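Local coordinates for protein amine Dehydrogenase (Pseudomonas putida, PDB 1JMX) that carries two covalently bound c-type hemes as the alpha subunit of a quinohemoprotein amine dehydrogenase and probably passes electrons taken from amine substrates, at residues A[111-116]-A[158-163]; A[245-250]-A[264-269]; A[318-323]-A[335-340]; A[392-397]-A[409-414]. One frame throughout, in Å; residues are numbered along the deposited sequence.

In the fold
The four contacts run in series along the chain, one in each of the four domain families of the subunit, and no two of them touch. Contact 1, in the heme-binding part, joins a short, weakly bonded strand and its loop to the end of helix 144-159, beside a heme propionate, and relies on arginines. The other three each join the two strands of an antiparallel hairpin: contact 2 in a closed eight-stranded barrel, contacts 3 and 4 in mixed sheets. Contact 3 lies at the surface and has a salt bridge and a classic bulge. Contacts 1, 2 and 4 are partly buried; contact 4 adds small apolar side chains and two bridging waters to its backbone ladder.

Contact 1. Residues A[111-116]-A[158-163]; sequences LQRRPA and KRYPLE. With HEC (heme c), chain F.
R113 and Y160 meet with their flat groups inclined: guanidinium and phenol planes stand 45° apart, and CD2 of Y160 lies over one face of the guanidinium, 3.5 Å from NH1 of R113, offset toward the rim. A bend at chi2 (-59°) folds the arginine so that its CD passes 3.4 Å from the carbonyl O of P161. NH1 of R113 also donates to the carbonyl O atoms of Q112 and A110. The side chain of R114 leaves the backbone away from 158-163, yet its backbone N donates to Y160 O at 3.0 Å, a nearly straight bond (164°). P115 and L162 lie side by side, CD of the proline 3.6 Å from CB of the leucine. R114 extends to the heme. Its NE and NH2 both hold Q112 OE1 side-on, in the guanidinium plane, while NH1 and NH2 donate to heme c propionate oxygens O1A and O2A at 2.8 and 3.0 Å. K32 also donates to Q112 OE1, and W119 makes a cation-pi contact with R114. An arginine paired end-on with a propionate and positioned by a glutamine that itself borders the second heme marks the heme-propionate site of this cytochrome c-like domain.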
# COMPACT_ATOMS: atom_id res chain seq x y z
N LEU A 111 -13.92 10.23 4.99
CA LEU A 111 -15.07 9.52 5.55
C LEU A 111 -15.12 9.64 7.08
O LEU A 111 -15.73 8.82 7.76
CB LEU A 111 -15.08 8.06 5.10
CG LEU A 111 -15.56 7.85 3.66
CD1 LEU A 111 -15.26 6.45 3.21
CD2 LEU A 111 -17.05 8.16 3.56
N GLN A 112 -14.46 10.67 7.60
CA GLN A 112 -14.43 10.95 9.03
C GLN A 112 -14.59 12.45 9.30
O GLN A 112 -14.24 13.28 8.47
CB GLN A 112 -13.13 10.44 9.67
CG GLN A 112 -12.98 8.92 9.65
CD GLN A 112 -12.00 8.41 10.69
OE1 GLN A 112 -11.68 9.11 11.65
NE2 GLN A 112 -11.53 7.18 10.51
N ARG A 113 -15.16 12.76 10.45
CA ARG A 113 -15.38 14.14 10.87
C ARG A 113 -14.80 14.29 12.29
O ARG A 113 -15.14 13.52 13.19
CB ARG A 113 -16.87 14.47 10.85
CG ARG A 113 -17.48 14.56 9.45
CD ARG A 113 -16.77 15.63 8.64
NE ARG A 113 -17.32 15.80 7.30
CZ ARG A 113 -17.05 15.02 6.26
NH1 ARG A 113 -16.24 13.97 6.39
NH2 ARG A 113 -17.55 15.30 5.06
N ARG A 114 -13.89 15.24 12.47
CA ARG A 114 -13.24 15.43 13.77
C ARG A 114 -12.86 16.88 14.04
O ARG A 114 -12.67 17.66 13.10
CB ARG A 114 -11.92 14.66 13.82
CG ARG A 114 -11.96 13.19 13.52
CD ARG A 114 -10.55 12.68 13.44
NE ARG A 114 -10.48 11.24 13.26
CZ ARG A 114 -9.60 10.46 13.88
NH1 ARG A 114 -8.72 10.98 14.73
NH2 ARG A 114 -9.58 9.16 13.62
N PRO A 115 -12.78 17.27 15.32
CA PRO A 115 -12.39 18.64 15.64
C PRO A 115 -10.86 18.68 15.49
O PRO A 115 -10.23 17.62 15.42
CB PRO A 115 -12.84 18.80 17.10
CG PRO A 115 -12.70 17.43 17.66
CD PRO A 115 -13.24 16.56 16.54
N ALA A 116 -10.28 19.87 15.43
CA ALA A 116 -8.83 20.00 15.25
C ALA A 116 -7.95 19.18 16.19
O ALA A 116 -6.94 18.63 15.75
CB ALA A 116 -8.42 21.47 15.29
N LYS A 158 -11.22 22.18 9.08
CA LYS A 158 -12.14 23.06 8.37
C LYS A 158 -12.96 22.28 7.32
O LYS A 158 -14.16 22.51 7.15
CB LYS A 158 -11.37 24.20 7.71
CG LYS A 158 -12.25 25.20 6.98
CD LYS A 158 -11.45 26.39 6.45
CE LYS A 158 -11.13 27.38 7.58
NZ LYS A 158 -10.55 28.67 7.06
N ARG A 159 -12.29 21.35 6.64
CA ARG A 159 -12.93 20.54 5.61
C ARG A 159 -13.81 19.44 6.19
O ARG A 159 -14.90 19.17 5.67
CB ARG A 159 -11.88 19.92 4.68
CG ARG A 159 -10.90 20.93 4.08
CD ARG A 159 -10.29 20.45 2.75
NE ARG A 159 -9.68 19.12 2.79
CZ ARG A 159 -9.43 18.38 1.71
NH1 ARG A 159 -9.75 18.83 0.50
NH2 ARG A 159 -8.91 17.16 1.82
N TYR A 160 -13.35 18.81 7.27
CA TYR A 160 -14.08 17.71 7.89
C TYR A 160 -14.26 17.91 9.39
O TYR A 160 -13.70 17.15 10.18
CB TYR A 160 -13.33 16.40 7.66
CG TYR A 160 -12.87 16.17 6.25
CD1 TYR A 160 -11.52 15.93 5.97
CD2 TYR A 160 -13.77 16.19 5.18
CE1 TYR A 160 -11.08 15.70 4.68
CE2 TYR A 160 -13.35 15.96 3.88
CZ TYR A 160 -12.00 15.71 3.62
OH TYR A 160 -11.57 15.45 2.34
N PRO A 161 -15.07 18.89 9.80
CA PRO A 161 -15.35 19.22 11.21
C PRO A 161 -16.33 18.28 11.89
O PRO A 161 -17.20 17.71 11.25
CB PRO A 161 -15.94 20.62 11.10
CG PRO A 161 -16.74 20.53 9.85
CD PRO A 161 -15.80 19.81 8.91
N LEU A 162 -16.20 18.17 13.21
CA LEU A 162 -17.07 17.32 14.01
C LEU A 162 -18.51 17.80 13.87
O LEU A 162 -19.43 17.01 13.67
CB LEU A 162 -16.63 17.37 15.47
CG LEU A 162 -16.88 16.16 16.38
CD1 LEU A 162 -18.08 16.39 17.26
CD2 LEU A 162 -17.02 14.89 15.56
N GLU A 163 -18.71 19.11 13.97
CA GLU A 163 -20.05 19.67 13.84
C GLU A 163 -20.31 20.32 12.49
O GLU A 163 -19.45 20.98 11.92
CB GLU A 163 -20.36 20.66 14.97
CG GLU A 163 -21.52 20.19 15.89
CD GLU A 163 -22.90 20.14 15.20
OE1 GLU A 163 -23.71 21.08 15.43
OE2 GLU A 163 -23.20 19.16 14.46
FE HEC F . -9.00 3.10 22.24
CHA HEC F . -7.42 5.57 20.59
CHB HEC F . -11.84 3.74 20.52
CHC HEC F . -10.60 0.60 23.93
CHD HEC F . -6.13 2.44 24.00
NA HEC F . -9.51 4.38 20.86
C1A HEC F . -8.74 5.35 20.27
C2A HEC F . -9.50 6.10 19.28
C3A HEC F . -10.74 5.58 19.27
C4A HEC F . -10.75 4.51 20.24
CMA HEC F . -11.89 6.04 18.40
CAA HEC F . -8.98 7.25 18.44
CBA HEC F . -8.55 6.72 17.09
CGA HEC F . -8.00 7.79 16.17
O1A HEC F . -7.94 8.97 16.57
O2A HEC F . -7.63 7.45 15.04
NB HEC F . -10.81 2.33 22.23
C1B HEC F . -11.89 2.72 21.44
C2B HEC F . -13.07 1.97 21.69
C3B HEC F . -12.73 1.08 22.67
C4B HEC F . -11.33 1.30 22.99
CMB HEC F . -14.44 2.15 20.99
CAB HEC F . -13.70 0.08 23.27
CBB HEC F . -13.93 -1.25 22.56
NC HEC F . -8.47 1.80 23.66
C1C HEC F . -9.27 0.82 24.25
C2C HEC F . -8.54 0.07 25.24
C3C HEC F . -7.31 0.58 25.28
C4C HEC F . -7.25 1.66 24.28
CMC HEC F . -9.11 -1.07 26.08
CAC HEC F . -6.29 0.25 26.35
CBC HEC F . -5.36 -0.94 26.25
ND HEC F . -7.15 3.84 22.29
C1D HEC F . -6.08 3.47 23.06
C2D HEC F . -4.89 4.28 22.78
C3D HEC F . -5.29 5.16 21.81
C4D HEC F . -6.67 4.87 21.53
CMD HEC F . -3.51 4.17 23.44
CAD HEC F . -4.48 6.25 21.12
CBD HEC F . -3.64 5.81 19.93
CGD HEC F . -4.46 5.16 18.84
O1D HEC F . -4.38 3.94 18.67
O2D HEC F . -5.19 5.87 18.13

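Contact 2. Residues A[245-250]-A[264-269]; sequences GDANLR and MFEAEH
R250 and F265 form a hydrogen-bonded antiparallel pair in which each backbone N-H finds the other's carbonyl: R250 N donates to F265 O at 2.7 Å, and F265 N to R250 O at 3.0 Å. Both acceptors also receive a CA-H, F265 O from L249 CA at 3.1 Å and R250 O from M264 CA. Two residues back along the first strand, the carbonyl of N248 takes the N-H of A267 in an almost straight bond (172°), so the ladder persists as the second strand ends. There E266 O accepts from H269 N, closing the turn toward the next strand. The two strands, 247-256 and 259-266, are a hairpin of the closed eight-stranded antiparallel barrel, and their other edges are bonded in turn: L249 pairs with V242, M264 with L274 and E266 with R272. The side chains fill in around this network. F265 holds CG between its backbone N and carbonyl carbon (chi1 55°), and one ring face receives CB of R250, 4.1 Å from the ring centroid. A bend at chi2 carries the rest of R250 to A267, whose CB lies over one face of the guanidinium. Crossing L249 at about a right angle, M264 brings CE to 3.7 Å from L249 CD1.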
# COMPACT_ATOMS: atom_id res chain seq x y z
N GLY A 245 -26.36 -18.32 -5.07
CA GLY A 245 -25.71 -19.48 -5.65
C GLY A 245 -24.68 -20.03 -4.68
O GLY A 245 -25.01 -20.38 -3.54
N ASP A 246 -23.42 -20.06 -5.11
CA ASP A 246 -22.32 -20.58 -4.30
C ASP A 246 -21.47 -19.45 -3.71
O ASP A 246 -20.46 -19.71 -3.05
CB ASP A 246 -21.42 -21.49 -5.15
CG ASP A 246 -22.18 -22.68 -5.74
OD1 ASP A 246 -22.10 -23.79 -5.16
OD2 ASP A 246 -22.85 -22.50 -6.79
N ALA A 247 -21.91 -18.21 -3.90
CA ALA A 247 -21.15 -17.08 -3.39
C ALA A 247 -21.92 -16.16 -2.46
O ALA A 247 -23.11 -15.91 -2.66
CB ALA A 247 -20.58 -16.27 -4.57
N ASN A 248 -21.23 -15.70 -1.42
CA ASN A 248 -21.83 -14.76 -0.50
C ASN A 248 -21.50 -13.39 -1.05
O ASN A 248 -20.34 -13.10 -1.35
CB ASN A 248 -21.22 -14.90 0.90
CG ASN A 248 -21.96 -15.90 1.74
OD1 ASN A 248 -22.91 -15.56 2.47
ND2 ASN A 248 -21.56 -17.17 1.65
N LEU A 249 -22.52 -12.57 -1.24
CA LEU A 249 -22.32 -11.23 -1.76
C LEU A 249 -22.66 -10.19 -0.70
O LEU A 249 -23.69 -10.28 -0.04
CB LEU A 249 -23.19 -10.99 -2.99
CG LEU A 249 -23.11 -11.97 -4.16
CD1 LEU A 249 -23.78 -11.34 -5.37
CD2 LEU A 249 -21.68 -12.31 -4.50
N ARG A 250 -21.75 -9.25 -0.50
CA ARG A 250 -21.95 -8.15 0.43
C ARG A 250 -22.69 -7.05 -0.33
O ARG A 250 -22.47 -6.84 -1.52
CB ARG A 250 -20.60 -7.60 0.89
CG ARG A 250 -20.17 -7.97 2.30
CD ARG A 250 -20.02 -9.48 2.51
NE ARG A 250 -19.28 -9.79 3.75
CZ ARG A 250 -19.11 -11.01 4.27
NH1 ARG A 250 -19.65 -12.08 3.68
NH2 ARG A 250 -18.36 -11.16 5.36
N MET A 264 -22.89 -4.42 -5.02
CA MET A 264 -23.01 -5.75 -4.46
C MET A 264 -21.82 -6.53 -5.00
O MET A 264 -21.66 -6.65 -6.20
CB MET A 264 -24.30 -6.40 -4.92
CG MET A 264 -25.06 -7.10 -3.82
SD MET A 264 -26.60 -7.75 -4.46
CE MET A 264 -26.51 -9.41 -3.85
N PHE A 265 -20.98 -7.04 -4.10
CA PHE A 265 -19.78 -7.77 -4.53
C PHE A 265 -19.52 -9.03 -3.74
O PHE A 265 -20.08 -9.24 -2.67
CB PHE A 265 -18.56 -6.84 -4.43
CG PHE A 265 -18.36 -6.24 -3.07
CD1 PHE A 265 -17.53 -6.86 -2.14
CD2 PHE A 265 -19.02 -5.07 -2.71
CE1 PHE A 265 -17.36 -6.32 -0.87
CE2 PHE A 265 -18.85 -4.52 -1.44
CZ PHE A 265 -18.02 -5.15 -0.52
N GLU A 266 -18.65 -9.88 -4.27
CA GLU A 266 -18.30 -11.10 -3.57
C GLU A 266 -17.52 -10.75 -2.32
O GLU A 266 -16.51 -10.05 -2.38
CB GLU A 266 -17.45 -11.99 -4.46
CG GLU A 266 -18.24 -12.74 -5.48
CD GLU A 266 -17.43 -13.85 -6.07
OE1 GLU A 266 -17.21 -13.82 -7.29
OE2 GLU A 266 -17.00 -14.75 -5.31
N ALA A 267 -18.03 -11.23 -1.19
CA ALA A 267 -17.43 -10.98 0.12
C ALA A 267 -15.93 -11.26 0.14
O ALA A 267 -15.17 -10.59 0.83
CB ALA A 267 -18.11 -11.86 1.14
N GLU A 268 -15.52 -12.19 -0.71
CA GLU A 268 -14.14 -12.62 -0.80
C GLU A 268 -13.33 -11.92 -1.90
O GLU A 268 -12.09 -11.84 -1.83
CB GLU A 268 -14.12 -14.14 -1.02
CG GLU A 268 -15.12 -14.92 -0.14
CD GLU A 268 -16.61 -14.76 -0.54
OE1 GLU A 268 -16.90 -14.51 -1.75
OE2 GLU A 268 -17.49 -14.88 0.35
N HIS A 269 -14.02 -11.40 -2.91
CA HIS A 269 -13.38 -10.75 -4.04
C HIS A 269 -14.14 -9.49 -4.39
O HIS A 269 -15.20 -9.55 -5.03
CB HIS A 269 -13.39 -11.70 -5.23
CG HIS A 269 -13.07 -13.11 -4.88
ND1 HIS A 269 -11.77 -13.60 -4.85
CD2 HIS A 269 -13.86 -14.14 -4.49
CE1 HIS A 269 -11.79 -14.86 -4.47
NE2 HIS A 269 -13.04 -15.21 -4.23

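Contact 3. Residues A[318-323]-A[335-340]; sequences GVEVTE and KARAAA
R337 reaches across to two residues of segment 318-323. It leaves the strand with CG anti to the backbone N (chi1 -171°). CB comes first, 3.8 Å from CG2 of T322. The chain runs on extended to CD and then bends at chi3 (-48°), which swings the guanidinium back over the partner strand. NE passes 4.0 Å from the T322 methyl, and CZ sits closer to it. At the tip the two nitrogens part company. NH2 lies 3.2 Å from T322 CG2, which rests over one face of the guanidinium, toward its rim, with the two side chains crossing at about a right angle. NH1 makes a salt bridge to E320 OE1 at 2.7 Å. Arginine and glutamate lie side by side, pointing the same way, but their flat groups are turned almost perpendicular (88°), so a single oxygen carries the close approach.

In the backbone, E320 and R337 form a hydrogen-bonded antiparallel pair with both bonds made. Further along, the register slips by one: T322 and E323 both face K335, a classic beta bulge. K335 O accepts from T322 N at 2.8 Å, with weak additions from E323 N and T322 OG1, while K335 N donates to E323 O. On the opposite face, V319 CG1 stands 4.3 Å from A336 CB.

Strands 319-327 and 331-338 form an antiparallel beta hairpin at the edge of the mixed sheet of this E-set family domain; 319-327 is outermost in this chain, and 331-338 separates it from strand 299-307. E299 of that third strand touches T322, K335 and R337, while L315 from a loop packs on V321 and A336.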
# COMPACT_ATOMS: atom_id res chain seq x y z
N GLY A 318 -38.42 5.63 -35.01
CA GLY A 318 -37.65 4.65 -35.77
C GLY A 318 -37.51 3.30 -35.11
O GLY A 318 -36.97 2.36 -35.70
N VAL A 319 -38.02 3.19 -33.88
CA VAL A 319 -37.95 1.93 -33.15
C VAL A 319 -39.36 1.35 -33.02
O VAL A 319 -40.29 2.02 -32.56
CB VAL A 319 -37.31 2.13 -31.76
CG1 VAL A 319 -37.09 0.79 -31.07
CG2 VAL A 319 -35.99 2.88 -31.91
N GLU A 320 -39.50 0.09 -33.42
CA GLU A 320 -40.78 -0.61 -33.42
C GLU A 320 -40.89 -1.74 -32.40
O GLU A 320 -40.05 -2.63 -32.36
CB GLU A 320 -41.05 -1.18 -34.81
CG GLU A 320 -42.36 -1.94 -34.94
CD GLU A 320 -42.56 -2.59 -36.30
OE1 GLU A 320 -41.55 -2.87 -36.99
OE2 GLU A 320 -43.73 -2.83 -36.68
N VAL A 321 -41.94 -1.70 -31.58
CA VAL A 321 -42.18 -2.76 -30.59
C VAL A 321 -42.98 -3.84 -31.30
O VAL A 321 -44.19 -3.70 -31.49
CB VAL A 321 -42.97 -2.23 -29.38
CG1 VAL A 321 -43.12 -3.31 -28.33
CG2 VAL A 321 -42.29 -1.00 -28.80
N THR A 322 -42.31 -4.91 -31.71
CA THR A 322 -42.96 -5.99 -32.45
C THR A 322 -43.69 -7.10 -31.68
O THR A 322 -44.56 -7.75 -32.25
CB THR A 322 -41.96 -6.66 -33.45
OG1 THR A 322 -41.07 -7.53 -32.74
CG2 THR A 322 -41.15 -5.61 -34.16
N GLU A 323 -43.34 -7.32 -30.41
CA GLU A 323 -43.98 -8.37 -29.62
C GLU A 323 -43.65 -8.23 -28.13
O GLU A 323 -42.52 -8.49 -27.72
CB GLU A 323 -43.52 -9.76 -30.10
CG GLU A 323 -44.66 -10.73 -30.50
CD GLU A 323 -44.93 -11.86 -29.48
OE1 GLU A 323 -45.67 -11.64 -28.49
OE2 GLU A 323 -44.43 -12.99 -29.70
N LYS A 335 -39.93 -7.46 -27.98
CA LYS A 335 -39.09 -7.65 -29.15
C LYS A 335 -39.19 -6.32 -29.85
O LYS A 335 -40.28 -5.75 -29.96
CB LYS A 335 -39.66 -8.75 -30.04
CG LYS A 335 -38.64 -9.30 -31.01
CD LYS A 335 -37.67 -10.23 -30.29
CE LYS A 335 -38.37 -11.51 -29.84
NZ LYS A 335 -37.43 -12.48 -29.19
N ALA A 336 -38.06 -5.77 -30.27
CA ALA A 336 -38.08 -4.49 -30.95
C ALA A 336 -37.32 -4.59 -32.24
O ALA A 336 -36.52 -5.51 -32.44
CB ALA A 336 -37.48 -3.41 -30.07
N ARG A 337 -37.58 -3.64 -33.12
CA ARG A 337 -36.92 -3.60 -34.42
C ARG A 337 -36.74 -2.16 -34.79
O ARG A 337 -37.68 -1.38 -34.72
CB ARG A 337 -37.79 -4.29 -35.48
CG ARG A 337 -37.10 -4.50 -36.81
CD ARG A 337 -38.07 -5.07 -37.85
NE ARG A 337 -38.83 -6.21 -37.32
CZ ARG A 337 -40.16 -6.29 -37.34
NH1 ARG A 337 -40.89 -5.31 -37.87
NH2 ARG A 337 -40.77 -7.35 -36.82
N ALA A 338 -35.51 -1.79 -35.15
CA ALA A 338 -35.21 -0.43 -35.57
C ALA A 338 -35.11 -0.46 -37.09
O ALA A 338 -34.61 -1.42 -37.66
CB ALA A 338 -33.90 0.05 -34.95
N ALA A 339 -35.65 0.57 -37.73
CA ALA A 339 -35.61 0.66 -39.19
C ALA A 339 -34.18 0.92 -39.59
O ALA A 339 -33.42 1.54 -38.83
CB ALA A 339 -36.51 1.78 -39.68
N ALA A 340 -33.79 0.45 -40.77
CA ALA A 340 -32.43 0.68 -41.26
C ALA A 340 -32.26 2.18 -41.50
O ALA A 340 -31.15 2.70 -41.62
CB ALA A 340 -32.18 -0.10 -42.55

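Contact 4. Residues A[392-397]-A[409-414]; sequences RFEAEA and IGYLPA
E396 and Y411 meet at the rim of the tyrosine ring: CB of E396 lies at the ring edge, 3.9 Å from CE2 of Y411. The extended chain beyond CG carries the glutamate's carboxylate on to R408, with which OE2 forms a salt bridge. A water links E396 OE2 and Y411 OH, 2.8 Å from each, and R408 also makes a cation-pi contact with Y411. E394 has a different shape. It turns sharply at chi2 (82°), which takes its carboxylate away from the line of the chain; OE1 accepts from the backbone N of A192, and OE2 receives a second water. That water also donates to L412 O and accepts from A395 N at 3.0 Å, joining both segments. CG of E394 is modelled over one face of the Y411 ring, but so close that the exact distance is doubtful.

These residues belong to an antiparallel hairpin, strands 391-400 and 406-420, inside a mixed sheet in which strand 391-400 also pairs with strand 367-378. Its backbone ladder runs from L412 N to A395 O, from A397 N to G410 O at 2.8 Å, and from I409 N to A397 O. G410 adopts angles (phi 151°) at which a side chain would collide with the preceding carbonyl. L412 CD1 meets A397 CB at 3.5 Å, and I409 CB touches the same alanine methyl. F293 of strand 285-295 packs against I409 and L412.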
# COMPACT_ATOMS: atom_id res chain seq x y z
N ARG A 392 -11.26 -7.05 -14.86
CA ARG A 392 -12.55 -7.30 -15.50
C ARG A 392 -12.84 -6.11 -16.40
O ARG A 392 -12.89 -4.98 -15.93
CB ARG A 392 -13.65 -7.49 -14.47
CG ARG A 392 -13.50 -8.79 -13.71
CD ARG A 392 -14.59 -8.92 -12.68
NE ARG A 392 -14.78 -10.32 -12.33
CZ ARG A 392 -15.67 -11.12 -12.90
NH1 ARG A 392 -16.47 -10.65 -13.85
NH2 ARG A 392 -15.74 -12.39 -12.53
N PHE A 393 -13.03 -6.38 -17.68
CA PHE A 393 -13.22 -5.30 -18.62
C PHE A 393 -14.46 -5.31 -19.46
O PHE A 393 -15.11 -6.34 -19.63
CB PHE A 393 -11.99 -5.20 -19.53
CG PHE A 393 -10.70 -5.22 -18.79
CD1 PHE A 393 -10.03 -6.42 -18.57
CD2 PHE A 393 -10.16 -4.05 -18.29
CE1 PHE A 393 -8.83 -6.45 -17.86
CE2 PHE A 393 -8.96 -4.06 -17.57
CZ PHE A 393 -8.30 -5.27 -17.36
N GLU A 394 -14.76 -4.15 -20.03
CA GLU A 394 -15.91 -3.96 -20.88
C GLU A 394 -15.47 -3.03 -22.02
O GLU A 394 -14.57 -2.21 -21.85
CB GLU A 394 -17.02 -3.33 -20.04
CG GLU A 394 -18.41 -3.65 -20.50
CD GLU A 394 -18.91 -4.99 -20.01
OE1 GLU A 394 -19.11 -5.15 -18.79
OE2 GLU A 394 -19.16 -5.87 -20.86
N ALA A 395 -16.05 -3.21 -23.21
CA ALA A 395 -15.71 -2.36 -24.35
C ALA A 395 -16.84 -1.37 -24.59
O ALA A 395 -17.94 -1.76 -24.97
CB ALA A 395 -15.47 -3.20 -25.59
N GLU A 396 -16.58 -0.10 -24.30
CA GLU A 396 -17.55 0.97 -24.45
C GLU A 396 -17.54 1.60 -25.84
O GLU A 396 -16.57 2.24 -26.23
CB GLU A 396 -17.31 2.02 -23.39
CG GLU A 396 -18.19 3.23 -23.47
CD GLU A 396 -17.69 4.33 -22.57
OE1 GLU A 396 -16.57 4.81 -22.81
OE2 GLU A 396 -18.39 4.68 -21.60
N ALA A 397 -18.64 1.43 -26.56
CA ALA A 397 -18.80 1.94 -27.93
C ALA A 397 -19.32 3.37 -28.03
O ALA A 397 -20.19 3.77 -27.27
CB ALA A 397 -19.69 1.01 -28.72
N ILE A 409 -23.01 4.60 -27.22
CA ILE A 409 -23.89 3.50 -27.54
C ILE A 409 -24.12 2.64 -26.30
O ILE A 409 -25.25 2.45 -25.87
CB ILE A 409 -23.31 2.61 -28.68
CG1 ILE A 409 -23.44 3.31 -30.05
CG2 ILE A 409 -24.07 1.30 -28.78
CD1 ILE A 409 -22.69 4.59 -30.19
N GLY A 410 -23.03 2.12 -25.74
CA GLY A 410 -23.11 1.28 -24.56
C GLY A 410 -21.96 0.30 -24.54
O GLY A 410 -20.93 0.54 -25.16
N TYR A 411 -22.13 -0.81 -23.84
CA TYR A 411 -21.09 -1.83 -23.76
C TYR A 411 -21.38 -2.92 -24.78
O TYR A 411 -22.29 -3.72 -24.58
CB TYR A 411 -21.04 -2.43 -22.35
CG TYR A 411 -20.61 -1.47 -21.27
CD1 TYR A 411 -21.26 -1.44 -20.04
CD2 TYR A 411 -19.52 -0.62 -21.46
CE1 TYR A 411 -20.83 -0.59 -19.02
CE2 TYR A 411 -19.07 0.23 -20.45
CZ TYR A 411 -19.74 0.24 -19.23
OH TYR A 411 -19.32 1.09 -18.23
N LEU A 412 -20.61 -2.94 -25.86
CA LEU A 412 -20.79 -3.92 -26.93
C LEU A 412 -19.87 -5.12 -26.81
O LEU A 412 -18.73 -5.00 -26.36
CB LEU A 412 -20.59 -3.26 -28.30
CG LEU A 412 -21.60 -2.19 -28.73
CD1 LEU A 412 -21.33 -1.77 -30.16
CD2 LEU A 412 -23.00 -2.72 -28.61
N PRO A 413 -20.36 -6.31 -27.21
CA PRO A 413 -19.57 -7.55 -27.15
C PRO A 413 -18.29 -7.43 -27.97
O PRO A 413 -18.26 -6.78 -29.02
CB PRO A 413 -20.53 -8.59 -27.71
CG PRO A 413 -21.42 -7.80 -28.63
CD PRO A 413 -21.69 -6.57 -27.80
N ALA A 414 -17.22 -8.05 -27.49
CA ALA A 414 -15.95 -7.98 -28.18
C ALA A 414 -15.01 -9.12 -27.86
O ALA A 414 -15.26 -9.93 -26.97
CB ALA A 414 -15.26 -6.66 -27.83
O HOH W 1 -17.86 -5.49 -23.82
O HOH W 2 -18.63 3.74 -19.00